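Local coordinates for protein pectate lyase (Bacillus subtilis, PDB 5AMV) that cleaves polygalacturonate by calcium-dependent beta-elimination, releasing oligosaccharides with an unsaturated galacturonosyl residue at the non-reducing end, at residues H221-G224 with Q225-S229; E108-A111 with R112-N116. All coordinates share one frame; numbering follows the deposited sequence.

Interaction 1. Residues H221-G224 with Q225-S229. With CA (calcium ion), chain C.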
loop_
_atom_site.group_PDB
_atom_site.type_symbol
_atom_site.label_atom_id
_atom_site.label_comp_id
_atom_site.label_asym_id
_atom_site.label_seq_id
_atom_site.Cartn_x
_atom_site.Cartn_y
_atom_site.Cartn_z
ATOM N N HIS A 221 11.117 -2.458 -9.667
ATOM C CA HIS A 221 9.947 -3.116 -10.279
ATOM C C HIS A 221 8.681 -3.020 -9.444
ATOM O O HIS A 221 7.595 -3.381 -9.924
ATOM C CB HIS A 221 10.242 -4.599 -10.521
ATOM C CG HIS A 221 11.340 -4.832 -11.502
ATOM N ND1 HIS A 221 11.146 -4.703 -12.860
ATOM C CD2 HIS A 221 12.642 -5.194 -11.337
ATOM C CE1 HIS A 221 12.280 -4.954 -13.495
ATOM N NE2 HIS A 221 13.210 -5.250 -12.593
ATOM N N HIS A 222 8.820 -2.645 -8.172
ATOM C CA HIS A 222 7.634 -2.470 -7.318
ATOM C C HIS A 222 7.402 -1.038 -6.941
ATOM O O HIS A 222 8.341 -0.230 -6.925
ATOM C CB HIS A 222 7.861 -3.227 -5.998
ATOM C CG HIS A 222 8.075 -4.686 -6.195
ATOM N ND1 HIS A 222 9.276 -5.301 -5.929
ATOM C CD2 HIS A 222 7.253 -5.650 -6.667
ATOM C CE1 HIS A 222 9.179 -6.589 -6.211
ATOM N NE2 HIS A 222 7.958 -6.828 -6.643
ATOM N N ASP A 223 6.177 -0.722 -6.561
ATOM C CA ASP A 223 5.830 0.564 -5.986
ATOM C C ASP A 223 5.336 0.360 -4.536
ATOM O O ASP A 223 6.036 -0.168 -3.693
ATOM C CB ASP A 223 4.764 1.221 -6.870
ATOM C CG ASP A 223 4.760 2.745 -6.752
ATOM O OD1 ASP A 223 5.847 3.358 -6.789
ATOM O OD2 ASP A 223 3.666 3.329 -6.635
ATOM N N GLY A 224 4.101 0.779 -4.281
ATOM C CA GLY A 224 3.491 0.637 -2.924
ATOM C C GLY A 224 2.779 -0.683 -2.635
ATOM O O GLY A 224 2.686 -1.559 -3.500
ATOM N N GLN A 225 2.340 -0.833 -1.381
ATOM C CA GLN A 225 1.558 -1.978 -0.930
ATOM C C GLN A 225 0.104 -1.524 -0.811
ATOM O O GLN A 225 -0.757 -2.045 -1.514
ATOM C CB GLN A 225 2.117 -2.498 0.408
ATOM C CG GLN A 225 3.563 -2.918 0.184
ATOM C CD GLN A 225 4.136 -3.571 1.418
ATOM O OE1 GLN A 225 4.340 -2.939 2.427
ATOM N NE2 GLN A 225 4.388 -4.874 1.319
ATOM N N THR A 226 -0.150 -0.566 0.060
ATOM C CA THR A 226 -1.479 0.018 0.225
ATOM C C THR A 226 -1.298 1.549 0.204
ATOM O O THR A 226 -0.934 2.150 1.216
ATOM C CB THR A 226 -2.166 -0.448 1.538
ATOM O OG1 THR A 226 -1.289 -0.199 2.666
ATOM C CG2 THR A 226 -2.474 -1.962 1.508
ATOM N N ASP A 227 -1.563 2.147 -0.945
ATOM C CA ASP A 227 -1.364 3.597 -1.116
ATOM C C ASP A 227 -2.716 4.297 -1.214
ATOM O O ASP A 227 -3.749 3.689 -1.595
ATOM C CB ASP A 227 -0.555 3.878 -2.399
ATOM C CG ASP A 227 0.910 3.489 -2.275
ATOM O OD1 ASP A 227 1.413 3.216 -1.143
ATOM O OD2 ASP A 227 1.571 3.505 -3.334
ATOM N N ALA A 228 -2.727 5.585 -0.881
ATOM C CA ALA A 228 -3.953 6.398 -0.948
ATOM C C ALA A 228 -3.636 7.787 -1.485
ATOM O O ALA A 228 -2.720 8.409 -1.033
ATOM C CB ALA A 228 -4.635 6.482 0.416
ATOM N N SER A 229 -4.389 8.222 -2.499
ATOM C CA SER A 229 -4.137 9.483 -3.193
ATOM C C SER A 229 -5.447 10.094 -3.656
ATOM O O SER A 229 -6.518 9.487 -3.541
ATOM C CB SER A 229 -3.249 9.262 -4.426
ATOM O OG SER A 229 -2.024 8.643 -4.078
HETATM CA CA CA C . 1.499 3.754 -5.659
HETATM O O HOH W 1 2.737 5.669 -5.114
HETATM O O HOH W 2 -0.232 5.290 -5.502
HETATM O O HOH W 3 1.205 3.589 -7.979
#
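D223 and D227 meet at a calcium ion. Each gives one carboxylate oxygen: D223 OD2 lies 2.4 Å from the calcium, and D227 OD2 lies 2.3 Å from it. The two side chains cross at about a right angle, and their carboxylate planes are 85° apart. The bound oxygens, D223 OD2 and D227 OD2, stay 3.9 Å from each other. In D223, CG is anti to the backbone N (chi1 -155°), which swings the carboxylate round to the metal. The tight side is at G224. Its CA sits 3.5 Å from D227 OD2, so backbone and carboxylate are in close contact here. D227 OD1 is held by the backbone N of I250, which helps fix the rotation of the carboxylate. Q225 turns its amide away to S248. The other side is wet. Three waters bind the calcium there, each at 2.3 Å. D184 completes the protein part of this calcium site, and its OD1 also accepts a bond from G224 N. The segment enters the parallel beta-helix of this lyase family at strand 226-229. Three carboxylates around one cation suggest that the calcium offsets their mutual repulsion; protonation at low pH would probably weaken its binding.

Interaction 2. Residues E108-A111 with R112-N116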
loop_
_atom_site.group_PDB
_atom_site.type_symbol
_atom_site.label_atom_id
_atom_site.label_comp_id
_atom_site.label_asym_id
_atom_site.label_seq_id
_atom_site.Cartn_x
_atom_site.Cartn_y
_atom_site.Cartn_z
ATOM N N GLU A 108 8.017 6.159 -25.804
ATOM C CA GLU A 108 6.700 5.790 -26.291
ATOM C C GLU A 108 6.522 4.287 -26.294
ATOM O O GLU A 108 5.449 3.795 -25.980
ATOM C CB GLU A 108 6.422 6.335 -27.703
ATOM C CG GLU A 108 6.341 7.874 -27.687
ATOM C CD GLU A 108 6.298 8.499 -29.070
ATOM O OE1 GLU A 108 6.500 7.805 -30.082
ATOM O OE2 GLU A 108 6.047 9.735 -29.091
ATOM N N ALA A 109 7.560 3.555 -26.693
ATOM C CA ALA A 109 7.409 2.094 -26.792
ATOM C C ALA A 109 7.356 1.479 -25.390
ATOM O O ALA A 109 6.631 0.513 -25.161
ATOM C CB ALA A 109 8.541 1.502 -27.591
ATOM N N ARG A 110 8.101 2.070 -24.455
ATOM C CA ARG A 110 8.023 1.624 -23.042
ATOM C C ARG A 110 6.610 1.852 -22.493
ATOM O O ARG A 110 6.035 0.987 -21.775
ATOM C CB ARG A 110 9.069 2.383 -22.173
ATOM C CG ARG A 110 9.186 1.761 -20.710
ATOM C CD ARG A 110 9.622 2.828 -19.679
ATOM N NE ARG A 110 8.645 3.933 -19.667
ATOM C CZ ARG A 110 7.424 3.894 -19.120
ATOM N NH1 ARG A 110 6.981 2.830 -18.448
ATOM N NH2 ARG A 110 6.632 4.967 -19.250
ATOM N N ALA A 111 6.048 3.024 -22.756
ATOM C CA ALA A 111 4.713 3.325 -22.243
ATOM C C ALA A 111 3.679 2.333 -22.798
ATOM O O ALA A 111 2.817 1.862 -22.061
ATOM C CB ALA A 111 4.314 4.784 -22.572
ATOM N N ARG A 112 3.776 2.029 -24.093
ATOM C CA ARG A 112 2.868 1.021 -24.690
ATOM C C ARG A 112 3.023 -0.332 -24.016
ATOM O O ARG A 112 2.007 -1.036 -23.738
ATOM C CB ARG A 112 3.058 0.919 -26.221
ATOM C CG ARG A 112 2.548 2.182 -26.931
ATOM C CD ARG A 112 2.549 2.010 -28.477
ATOM N NE ARG A 112 3.840 1.623 -29.061
ATOM C CZ ARG A 112 4.754 2.468 -29.543
ATOM N NH1 ARG A 112 4.546 3.783 -29.504
ATOM N NH2 ARG A 112 5.900 1.976 -30.030
ATOM N N SER A 113 4.281 -0.714 -23.765
ATOM C CA SER A 113 4.563 -1.966 -23.092
ATOM C C SER A 113 3.899 -2.007 -21.702
ATOM O O SER A 113 3.232 -2.993 -21.339
ATOM C CB SER A 113 6.083 -2.130 -22.926
ATOM O OG SER A 113 6.689 -2.039 -24.224
ATOM N N GLN A 114 4.103 -0.934 -20.950
ATOM C CA GLN A 114 3.510 -0.791 -19.626
ATOM C C GLN A 114 1.979 -0.885 -19.689
ATOM O O GLN A 114 1.338 -1.537 -18.852
ATOM C CB GLN A 114 3.973 0.543 -19.031
ATOM C CG GLN A 114 3.728 0.615 -17.562
ATOM C CD GLN A 114 4.303 1.838 -16.956
ATOM O OE1 GLN A 114 4.169 2.957 -17.494
ATOM N NE2 GLN A 114 4.979 1.645 -15.817
ATOM N N LYS A 115 1.385 -0.247 -20.702
ATOM C CA LYS A 115 -0.069 -0.274 -20.785
ATOM C C LYS A 115 -0.581 -1.682 -21.110
ATOM O O LYS A 115 -1.618 -2.091 -20.628
ATOM C CB LYS A 115 -0.558 0.789 -21.771
ATOM C CG LYS A 115 -0.433 2.219 -21.185
ATOM C CD LYS A 115 -0.599 3.271 -22.277
ATOM C CE LYS A 115 -0.594 4.692 -21.721
ATOM N NZ LYS A 115 0.702 5.405 -21.922
ATOM N N ASN A 116 0.179 -2.452 -21.869
ATOM C CA ASN A 116 -0.218 -3.850 -22.142
ATOM C C ASN A 116 -0.284 -4.659 -20.825
ATOM O O ASN A 116 -1.199 -5.429 -20.596
ATOM C CB ASN A 116 0.830 -4.470 -23.061
ATOM C CG ASN A 116 0.805 -3.876 -24.466
ATOM O OD1 ASN A 116 -0.206 -3.314 -24.900
ATOM N ND2 ASN A 116 1.890 -4.056 -25.200
HETATM O O HOH W 4 6.581 5.285 -30.889
HETATM O O HOH W 5 2.126 3.637 -19.862
#
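R110 and Q114 lie side by side one helical turn apart and point the same way. R110 NH1 donates to Q114 OE1 at 3.0 Å, with a nearly straight N-H...O angle of 172°. The oxygen lies near the guanidinium plane, but NH1 stands above the amide plane, 76° out of it. R110 NH1 also bonds F166 O, and Q114 NE2 reaches D164. A second side-chain bond runs to the backbone. S113 OG donates to A109 O at 2.7 Å. S113 N reaches the same oxygen from the opposite face, so two donors grip it. With chi1 at -56°, OG lies beside the backbone N and can fold back to that carbonyl. These are i to i+4 contacts within helix 105-121. The backbone bonds of R112, Q114 and K115 follow the same alpha-helical spacing. The guanidinium of R112 lies over the backbone, with E108 O and A109 CA at one face, while NE forms a salt bridge to D80. Two waters bridge polar groups. E108 OE1 and R112 NH1 are 4.5 Å apart, and one water joins them. The second water donates to A111 O and Q114 OE1 and accepts from K115 NZ, 3.1 Å away.

Interaction 2 comes first along the chain, on helix 105-121. Interaction 1 follows about a hundred residues later, in the loop before strand 226-229 and on that strand. Their centres are 20 Å apart, and their nearest atoms are about 8 Å apart without touching. The strand that directly follows the helix, 122-124, and strand 226-229 form the two outer strands of one four-stranded parallel sheet, with 144-147 and 186-189 between them. Interaction 1 is centred about 4 Å from the chain centre, interaction 2 about 24 Å. The helix thus packs outside the beta-helix, near the calcium site. D164 bonds Q114 by its side chain and H221 by its backbone, consistent with a local tie between the two.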